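Local coordinates for protein single-stranded-DNA-specific exonuclease RecJ (Thermus thermophilus, PDB 2ZXR) that degrades single-stranded DNA from the 5' end toward the 3' end, using divalent metal ions, with no detectable activity on single-stranded RNA, at residues K184-G189 with V216-D221; V222-G227 with Y453-P458; Y81-L86 with R271-S276. All coordinates share one frame; numbering follows the deposited sequence.

How the contacts relate
Contacts 1 and 3, centred about 12 Å apart, both reach the bound magnesium ion. Contact 3 brings the start of helix 83-98, which follows strand 74-78 of the DHH-domain parallel sheet, against helix 261-277; contact 1, nested inside the loop that contact 3 closes, joins the start of helix 187-201 to the last turns of helix 211-220. The chain runs from contact 1 into contact 2, centred about 11 Å away, where 222-227 meets a loop of the RecJ OB domain. Contacts 2 and 3, centred about 20 Å apart, do not touch, though their segments alternate. Asp84 of contact 3 bonds Thr186 of contact 1, which packs on Ala223 of contact 2. Contact 2 itself holds no metal ligand.

Contact 1: residues K184-G189 with V216-D221; sequences KPTGAG and VGTIAD. With MG (magnesium ion), chain B.
Thr186 and Asp221 reach toward each other across the gap between their segments, the threonine methyl CG2 resting 3.1 Å from Asp221 OD1, a snug fit of carbon against a carboxylate oxygen. Thr186 loses the most surface here and uses each of its branches differently. As N-cap of helix 187-201 it has OG1 set between its own N and carbonyl carbon (chi1 66°), where the hydroxyl can turn back over the first helical turn and accept a weak bond from Gly189 N at 3.4 Å. The same OG1 bonds to Asp84 OD1, whose carboxylate also receives Gly187 N and Ala188 N. A threonine suits this corner because one small side chain offers a polar cap and a methyl wall.

Thr218, second in buried area, stands roughly perpendicular to Thr186, its CA 3.6 Å from Thr186 OG1. The two residues are also joined through a water, which accepts from Thr186 N at 2.8 Å and donates to Thr218 OG1 at 2.9 Å; Thr218 OG1 further bonds Ala214 O, one turn earlier. Beside them Ala188 CB packs on Gly217 CA at 4.0 Å, a close approach that the bare glycine permits.

With CG anti to N (chi1 177°), the Asp221 carboxylate extends toward the metal, where OD2 binds magnesium at 2.4 Å, alongside Asp84, Asp136, His160 and His161. Since one of its oxygens is on the metal while the other faces a methyl, the contact probably restrains the carboxylate's rotation, and the helix start that grips Asp84 would help offset the negative charge gathered at this site.

Contact 2: residues V222-G227 with Y453-P458; sequences VAPLWG and YGEGNP
Glu455 lies across the backbone of Val222 and Ala223. Val222, the first residue past helix 211-220 to leave helical angles, has positive phi (62°) and forms a Schellman motif. Further on, Leu225 is the centre of an inverse gamma turn, closed by a weak bond from Trp226 N to Pro224 O. A loop of the RecJ OB region thus covers the connection that follows the metal ligand Asp221.

Followed outward, Glu455 first sets CB 3.3 Å from Ala223 O. CG stands anti to the backbone N and comes to 3.4 Å from Val222 O, so the aliphatic part of the chain lies against two carbonyl oxygens. The chain then bends at chi2 (61°); CD remains near Val222 O, and at the tip OE1 comes to 3.8 Å from Val222 CG1. Glutamate suits this solvent-facing position, its methylenes packing on backbone while its charge stays at the end of a long chain.

Next along, the glycines allow backbone to meet backbone. Pro224 CA and Gly456 CA are 4.0 Å apart; the place a CB would take on Gly456 is filled by Leu225 N, so glycine lets the two backbones lie this close. Leu225 N and Gly456 N come close as well, but both are donors and do not bond each other. Leu225 points into the loop, its CD1 3.8 Å from Gly454 CA, and it also packs on Val233 of helix 227-239; an apolar branched chain fits this buried place. Trp226 folds back over the proline, with Pro224 CB 3.3 Å above one face of the indole, set off from the ring centre. At the edge of that ring, near its plane, Gly456 O lies 3.6 Å from Trp226 CZ3.

Contact 3: residues Y81-L86 with R271-S276; sequences YDADGL and RINAAS. With MG (magnesium ion), chain B.
Asn273 turns its amide oxygen to the start of helix 83-98: OD1 accepts from Ala83 N at 2.7 Å, with the donor placed almost on the continuation of the CG-OD1 bond (C=O...N angle 166°). Its CG lies anti to the carbonyl carbon (chi1 -71°), which carries the end of the side chain closer to the other segment. Asparagine suits the place because its neutral oxygen can serve an N-H of the first helical turn, where no preceding helical carbonyl is available. Ala83 offers little bulk, and its CB can pack 3.9 Å from Ile272 CG2.

The apolar side continues with Leu86 and Ile272, whose chains run antiparallel past one another and touch through Leu86 CD1 and Ile272 CG2 at 3.8 Å. At the far end of the contact, Ser276 sends OG to within 2.6 Å of Tyr81 O; Asp80 O is a second acceptor near the same hydroxyl. A short serine puts its one donor between two carbonyls of the turn that carries the metal-binding aspartates.

That turn holds the alternating aspartates Asp80, Asp82 and Asp84 of the DHH-family domain. Asp82, a ligand of the first manganese in the manganese-bound enzyme, N-caps the helix here: OD2 takes Gly85 N at 3.1 Å, nearly straight (169°). Asp82 OD1 accepts from a water that is itself a magnesium ligand, while Asp84 OD2 binds the ion directly at 2.3 Å.

Helix 83-98 follows strand 74-78 of the parallel sheet of the DHH domain, and helix 261-277 lies against its first turn. Helix 281-289 packs on Leu86 and Ile272 through Ala284, and helix 293-321 meets Ala274 and Ala275.

Contact 1: residues K184-G189 with V216-D221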
loop_
_atom_site.group_PDB
_atom_site.type_symbol
_atom_site.label_atom_id
_atom_site.label_comp_id
_atom_site.label_asym_id
_atom_site.label_seq_id
_atom_site.Cartn_x
_atom_site.Cartn_y
_atom_site.Cartn_z
ATOM N N LYS A 184 1.791 0.968 -16.172
ATOM C CA LYS A 184 0.378 1.288 -16.012
ATOM C C LYS A 184 0.073 2.790 -15.894
ATOM O O LYS A 184 -0.477 3.253 -14.896
ATOM C CB LYS A 184 -0.156 0.521 -14.804
ATOM C CG LYS A 184 0.173 -0.975 -14.897
ATOM C CD LYS A 184 -0.132 -1.711 -13.598
ATOM C CE LYS A 184 -0.148 -3.234 -13.815
ATOM N NZ LYS A 184 -1.074 -3.629 -14.928
ATOM N N PRO A 185 0.435 3.568 -16.924
ATOM C CA PRO A 185 0.172 5.012 -16.880
ATOM C C PRO A 185 -1.334 5.279 -16.761
ATOM O O PRO A 185 -2.154 4.445 -17.141
ATOM C CB PRO A 185 0.796 5.518 -18.184
ATOM C CG PRO A 185 0.720 4.333 -19.089
ATOM C CD PRO A 185 1.076 3.177 -18.197
ATOM N N THR A 186 -1.715 6.420 -16.205
ATOM C CA THR A 186 -3.144 6.703 -16.043
ATOM C C THR A 186 -3.650 7.632 -17.152
ATOM O O THR A 186 -2.956 7.874 -18.133
ATOM C CB THR A 186 -3.431 7.365 -14.660
ATOM O OG1 THR A 186 -2.821 8.660 -14.611
ATOM C CG2 THR A 186 -2.859 6.515 -13.530
ATOM N N GLY A 187 -4.861 8.152 -16.983
ATOM C CA GLY A 187 -5.401 9.058 -17.981
ATOM C C GLY A 187 -4.497 10.274 -18.151
ATOM O O GLY A 187 -4.227 10.706 -19.272
ATOM N N ALA A 188 -4.046 10.843 -17.037
ATOM C CA ALA A 188 -3.179 12.008 -17.080
ATOM C C ALA A 188 -1.773 11.593 -17.526
ATOM O O ALA A 188 -1.056 12.376 -18.157
ATOM C CB ALA A 188 -3.133 12.692 -15.703
ATOM N N GLY A 189 -1.384 10.363 -17.190
ATOM C CA GLY A 189 -0.075 9.873 -17.591
ATOM C C GLY A 189 0.018 9.744 -19.106
ATOM O O GLY A 189 1.043 10.098 -19.721
ATOM N N VAL A 216 -0.092 14.306 -10.082
ATOM C CA VAL A 216 -1.312 14.463 -9.286
ATOM C C VAL A 216 -2.410 13.535 -9.835
ATOM O O VAL A 216 -3.121 12.860 -9.067
ATOM C CB VAL A 216 -1.806 15.965 -9.270
ATOM C CG1 VAL A 216 -3.217 16.061 -8.646
ATOM C CG2 VAL A 216 -0.812 16.844 -8.432
ATOM N N GLY A 217 -2.561 13.477 -11.160
ATOM C CA GLY A 217 -3.584 12.585 -11.707
ATOM C C GLY A 217 -3.269 11.111 -11.435
ATOM O O GLY A 217 -4.156 10.305 -11.150
ATOM N N THR A 218 -1.994 10.753 -11.548
ATOM C CA THR A 218 -1.511 9.380 -11.326
ATOM C C THR A 218 -1.813 8.913 -9.891
ATOM O O THR A 218 -2.333 7.820 -9.664
ATOM C CB THR A 218 0.013 9.339 -11.596
ATOM O OG1 THR A 218 0.239 9.723 -12.961
ATOM C CG2 THR A 218 0.607 7.939 -11.333
ATOM N N ILE A 219 -1.481 9.758 -8.928
ATOM C CA ILE A 219 -1.735 9.448 -7.528
ATOM C C ILE A 219 -3.256 9.367 -7.275
ATOM O O ILE A 219 -3.754 8.418 -6.670
ATOM C CB ILE A 219 -1.064 10.518 -6.618
ATOM C CG1 ILE A 219 0.472 10.383 -6.715
ATOM C CG2 ILE A 219 -1.546 10.356 -5.193
ATOM C CD1 ILE A 219 1.275 11.539 -6.020
ATOM N N ALA A 220 -3.995 10.344 -7.788
ATOM C CA ALA A 220 -5.451 10.378 -7.619
ATOM C C ALA A 220 -6.138 9.142 -8.211
ATOM O O ALA A 220 -7.151 8.679 -7.689
ATOM C CB ALA A 220 -6.025 11.656 -8.272
ATOM N N ASP A 221 -5.610 8.626 -9.312
ATOM C CA ASP A 221 -6.177 7.455 -9.970
ATOM C C ASP A 221 -5.935 6.175 -9.174
ATOM O O ASP A 221 -6.544 5.144 -9.471
ATOM C CB ASP A 221 -5.555 7.280 -11.364
ATOM C CG ASP A 221 -6.055 6.015 -12.090
ATOM O OD1 ASP A 221 -5.278 5.049 -12.267
ATOM O OD2 ASP A 221 -7.229 5.979 -12.478
HETATM MG MG MG B . -8.109 7.217 -14.302
HETATM O O HOH W 1 0.426 7.784 -15.080
HETATM O O HOH W 2 -9.138 8.185 -12.430
#

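Contact 2: residues V222-G227 with Y453-P458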
loop_
_atom_site.group_PDB
_atom_site.type_symbol
_atom_site.label_atom_id
_atom_site.label_comp_id
_atom_site.label_asym_id
_atom_site.label_seq_id
_atom_site.Cartn_x
_atom_site.Cartn_y
_atom_site.Cartn_z
ATOM N N VAL A 222 -5.021 6.248 -8.200
ATOM C CA VAL A 222 -4.646 5.114 -7.365
ATOM C C VAL A 222 -4.043 3.996 -8.201
ATOM O O VAL A 222 -4.316 2.829 -7.986
ATOM C CB VAL A 222 -5.836 4.558 -6.553
ATOM C CG1 VAL A 222 -5.325 3.544 -5.496
ATOM C CG2 VAL A 222 -6.577 5.718 -5.855
ATOM N N ALA A 223 -3.210 4.376 -9.162
ATOM C CA ALA A 223 -2.540 3.422 -10.007
ATOM C C ALA A 223 -1.268 2.981 -9.264
ATOM O O ALA A 223 -0.786 3.669 -8.357
ATOM C CB ALA A 223 -2.184 4.063 -11.330
ATOM N N PRO A 224 -0.732 1.814 -9.630
ATOM C CA PRO A 224 0.472 1.253 -9.022
ATOM C C PRO A 224 1.681 2.163 -9.255
ATOM O O PRO A 224 2.024 2.507 -10.404
ATOM C CB PRO A 224 0.630 -0.098 -9.731
ATOM C CG PRO A 224 -0.777 -0.466 -10.118
ATOM C CD PRO A 224 -1.333 0.868 -10.588
ATOM N N LEU A 225 2.333 2.529 -8.156
ATOM C CA LEU A 225 3.482 3.385 -8.220
ATOM C C LEU A 225 4.818 2.659 -8.409
ATOM O O LEU A 225 5.649 2.599 -7.513
ATOM C CB LEU A 225 3.516 4.259 -6.976
ATOM C CG LEU A 225 2.361 5.252 -6.759
ATOM C CD1 LEU A 225 2.807 6.284 -5.697
ATOM C CD2 LEU A 225 2.019 6.001 -8.078
ATOM N N TRP A 226 5.009 2.078 -9.579
ATOM C CA TRP A 226 6.272 1.433 -9.889
ATOM C C TRP A 226 6.659 1.739 -11.329
ATOM O O TRP A 226 5.838 2.237 -12.111
ATOM C CB TRP A 226 6.219 -0.091 -9.632
ATOM C CG TRP A 226 5.059 -0.862 -10.203
ATOM C CD1 TRP A 226 4.738 -1.019 -11.522
ATOM C CD2 TRP A 226 4.116 -1.648 -9.461
ATOM N NE1 TRP A 226 3.647 -1.864 -11.650
ATOM C CE2 TRP A 226 3.247 -2.259 -10.400
ATOM C CE3 TRP A 226 3.924 -1.896 -8.097
ATOM C CZ2 TRP A 226 2.197 -3.104 -10.016
ATOM C CZ3 TRP A 226 2.877 -2.735 -7.708
ATOM C CH2 TRP A 226 2.026 -3.329 -8.664
ATOM N N GLY A 227 7.917 1.485 -11.660
ATOM C CA GLY A 227 8.402 1.737 -12.995
ATOM C C GLY A 227 8.159 3.172 -13.426
ATOM O O GLY A 227 8.454 4.117 -12.686
ATOM N N TYR A 453 5.710 6.306 -1.467
ATOM C CA TYR A 453 4.818 5.219 -1.063
ATOM C C TYR A 453 3.454 5.463 -1.700
ATOM O O TYR A 453 3.017 6.615 -1.862
ATOM C CB TYR A 453 4.605 5.177 0.465
ATOM C CG TYR A 453 5.824 4.742 1.249
ATOM C CD1 TYR A 453 6.494 3.567 0.917
ATOM C CD2 TYR A 453 6.321 5.519 2.296
ATOM C CE1 TYR A 453 7.619 3.174 1.597
ATOM C CE2 TYR A 453 7.457 5.136 2.995
ATOM C CZ TYR A 453 8.098 3.949 2.637
ATOM O OH TYR A 453 9.178 3.495 3.345
ATOM N N GLY A 454 2.779 4.381 -2.046
ATOM C CA GLY A 454 1.450 4.499 -2.634
ATOM C C GLY A 454 0.896 3.141 -2.998
ATOM O O GLY A 454 1.396 2.115 -2.526
ATOM N N GLU A 455 -0.140 3.137 -3.829
ATOM C CA GLU A 455 -0.745 1.904 -4.280
ATOM C C GLU A 455 0.352 0.903 -4.643
ATOM O O GLU A 455 0.270 -0.280 -4.316
ATOM C CB GLU A 455 -1.644 2.172 -5.499
ATOM C CG GLU A 455 -2.133 0.911 -6.204
ATOM C CD GLU A 455 -2.991 0.016 -5.298
ATOM O OE1 GLU A 455 -3.426 0.479 -4.222
ATOM O OE2 GLU A 455 -3.236 -1.146 -5.681
ATOM N N GLY A 456 1.393 1.346 -5.315
ATOM C CA GLY A 456 2.425 0.360 -5.616
ATOM C C GLY A 456 3.232 -0.260 -4.449
ATOM O O GLY A 456 3.380 -1.472 -4.342
ATOM N N ASN A 457 3.808 0.587 -3.607
ATOM C CA ASN A 457 4.614 0.129 -2.488
ATOM C C ASN A 457 4.113 0.854 -1.278
ATOM O O ASN A 457 4.362 2.052 -1.129
ATOM C CB ASN A 457 6.124 0.469 -2.683
ATOM C CG ASN A 457 6.313 1.829 -3.239
ATOM O OD1 ASN A 457 7.264 2.569 -2.927
ATOM N ND2 ASN A 457 5.381 2.191 -4.095
ATOM N N PRO A 458 3.359 0.149 -0.415
ATOM C CA PRO A 458 2.839 0.761 0.805
ATOM C C PRO A 458 3.997 0.870 1.779
ATOM O O PRO A 458 4.986 0.171 1.657
ATOM C CB PRO A 458 1.800 -0.245 1.279
ATOM C CG PRO A 458 2.388 -1.537 0.870
ATOM C CD PRO A 458 2.895 -1.245 -0.535
#

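Contact 3: residues Y81-L86 with R271-S276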
loop_
_atom_site.group_PDB
_atom_site.type_symbol
_atom_site.label_atom_id
_atom_site.label_comp_id
_atom_site.label_asym_id
_atom_site.label_seq_id
_atom_site.Cartn_x
_atom_site.Cartn_y
_atom_site.Cartn_z
ATOM N N TYR A 81 -14.220 13.981 -15.114
ATOM C CA TYR A 81 -14.825 13.153 -14.100
ATOM C C TYR A 81 -14.161 13.222 -12.722
ATOM O O TYR A 81 -14.849 13.222 -11.694
ATOM C CB TYR A 81 -14.849 11.700 -14.564
ATOM C CG TYR A 81 -15.617 10.828 -13.612
ATOM C CD1 TYR A 81 -17.018 10.800 -13.636
ATOM C CD2 TYR A 81 -14.953 10.080 -12.632
ATOM C CE1 TYR A 81 -17.734 10.053 -12.707
ATOM C CE2 TYR A 81 -15.665 9.332 -11.693
ATOM C CZ TYR A 81 -17.050 9.325 -11.738
ATOM O OH TYR A 81 -17.751 8.596 -10.807
ATOM N N ASP A 82 -12.831 13.280 -12.707
ATOM C CA ASP A 82 -12.079 13.285 -11.456
ATOM C C ASP A 82 -10.716 13.905 -11.705
ATOM O O ASP A 82 -10.434 14.328 -12.829
ATOM C CB ASP A 82 -11.938 11.844 -10.941
ATOM C CG ASP A 82 -11.312 10.906 -11.974
ATOM O OD1 ASP A 82 -11.387 9.670 -11.789
ATOM O OD2 ASP A 82 -10.743 11.388 -12.981
ATOM N N ALA A 83 -9.877 13.945 -10.674
ATOM C CA ALA A 83 -8.560 14.567 -10.773
ATOM C C ALA A 83 -7.694 14.061 -11.931
ATOM O O ALA A 83 -6.979 14.841 -12.556
ATOM C CB ALA A 83 -7.801 14.411 -9.449
ATOM N N ASP A 84 -7.758 12.764 -12.197
ATOM C CA ASP A 84 -6.990 12.169 -13.282
ATOM C C ASP A 84 -7.443 12.768 -14.633
ATOM O O ASP A 84 -6.616 13.156 -15.452
ATOM C CB ASP A 84 -7.170 10.636 -13.269
ATOM C CG ASP A 84 -6.166 9.915 -14.169
ATOM O OD1 ASP A 84 -5.034 10.420 -14.341
ATOM O OD2 ASP A 84 -6.499 8.822 -14.686
ATOM N N GLY A 85 -8.751 12.823 -14.875
ATOM C CA GLY A 85 -9.238 13.402 -16.120
ATOM C C GLY A 85 -8.981 14.913 -16.198
ATOM O O GLY A 85 -8.605 15.443 -17.255
ATOM N N LEU A 86 -9.176 15.620 -15.090
ATOM C CA LEU A 86 -8.959 17.059 -15.089
ATOM C C LEU A 86 -7.499 17.475 -15.266
ATOM O O LEU A 86 -7.213 18.450 -15.994
ATOM C CB LEU A 86 -9.521 17.688 -13.818
ATOM C CG LEU A 86 -11.045 17.662 -13.696
ATOM C CD1 LEU A 86 -11.465 18.084 -12.298
ATOM C CD2 LEU A 86 -11.651 18.608 -14.717
ATOM N N ARG A 271 -9.717 17.642 -2.884
ATOM C CA ARG A 271 -10.306 18.974 -3.121
ATOM C C ARG A 271 -10.769 19.091 -4.580
ATOM O O ARG A 271 -11.844 19.620 -4.878
ATOM C CB ARG A 271 -9.303 20.086 -2.869
ATOM C CG ARG A 271 -9.439 20.789 -1.557
ATOM C CD ARG A 271 -8.770 20.032 -0.456
ATOM N NE ARG A 271 -8.680 20.831 0.763
ATOM C CZ ARG A 271 -8.200 20.366 1.908
ATOM N NH1 ARG A 271 -7.762 19.126 1.979
ATOM N NH2 ARG A 271 -8.205 21.119 2.990
ATOM N N ILE A 272 -9.932 18.597 -5.479
ATOM C CA ILE A 272 -10.237 18.620 -6.886
ATOM C C ILE A 272 -11.423 17.691 -7.164
ATOM O O ILE A 272 -12.348 18.056 -7.904
ATOM C CB ILE A 272 -9.004 18.130 -7.715
ATOM C CG1 ILE A 272 -7.862 19.139 -7.590
ATOM C CG2 ILE A 272 -9.405 17.920 -9.168
ATOM C CD1 ILE A 272 -6.568 18.709 -8.259
ATOM N N ASN A 273 -11.411 16.492 -6.564
ATOM C CA ASN A 273 -12.497 15.547 -6.819
ATOM C C ASN A 273 -13.835 16.025 -6.298
ATOM O O ASN A 273 -14.861 15.737 -6.899
ATOM C CB ASN A 273 -12.206 14.150 -6.227
ATOM C CG ASN A 273 -11.106 13.409 -6.977
ATOM O OD1 ASN A 273 -10.916 13.604 -8.181
ATOM N ND2 ASN A 273 -10.393 12.549 -6.279
ATOM N N ALA A 274 -13.824 16.744 -5.182
ATOM C CA ALA A 274 -15.060 17.241 -4.587
ATOM C C ALA A 274 -15.780 18.187 -5.528
ATOM O O ALA A 274 -17.004 18.196 -5.571
ATOM C CB ALA A 274 -14.771 17.960 -3.260
ATOM N N ALA A 275 -15.015 18.995 -6.263
ATOM C CA ALA A 275 -15.598 19.962 -7.194
ATOM C C ALA A 275 -16.382 19.209 -8.241
ATOM O O ALA A 275 -17.523 19.547 -8.571
ATOM C CB ALA A 275 -14.496 20.798 -7.874
ATOM N N SER A 276 -15.762 18.166 -8.753
ATOM C CA SER A 276 -16.403 17.363 -9.761
ATOM C C SER A 276 -17.580 16.572 -9.193
ATOM O O SER A 276 -18.656 16.579 -9.784
ATOM C CB SER A 276 -15.381 16.421 -10.396
ATOM O OG SER A 276 -16.026 15.556 -11.309
HETATM MG MG MG B . -8.109 7.217 -14.302
HETATM O O HOH W 2 -9.138 8.185 -12.430
#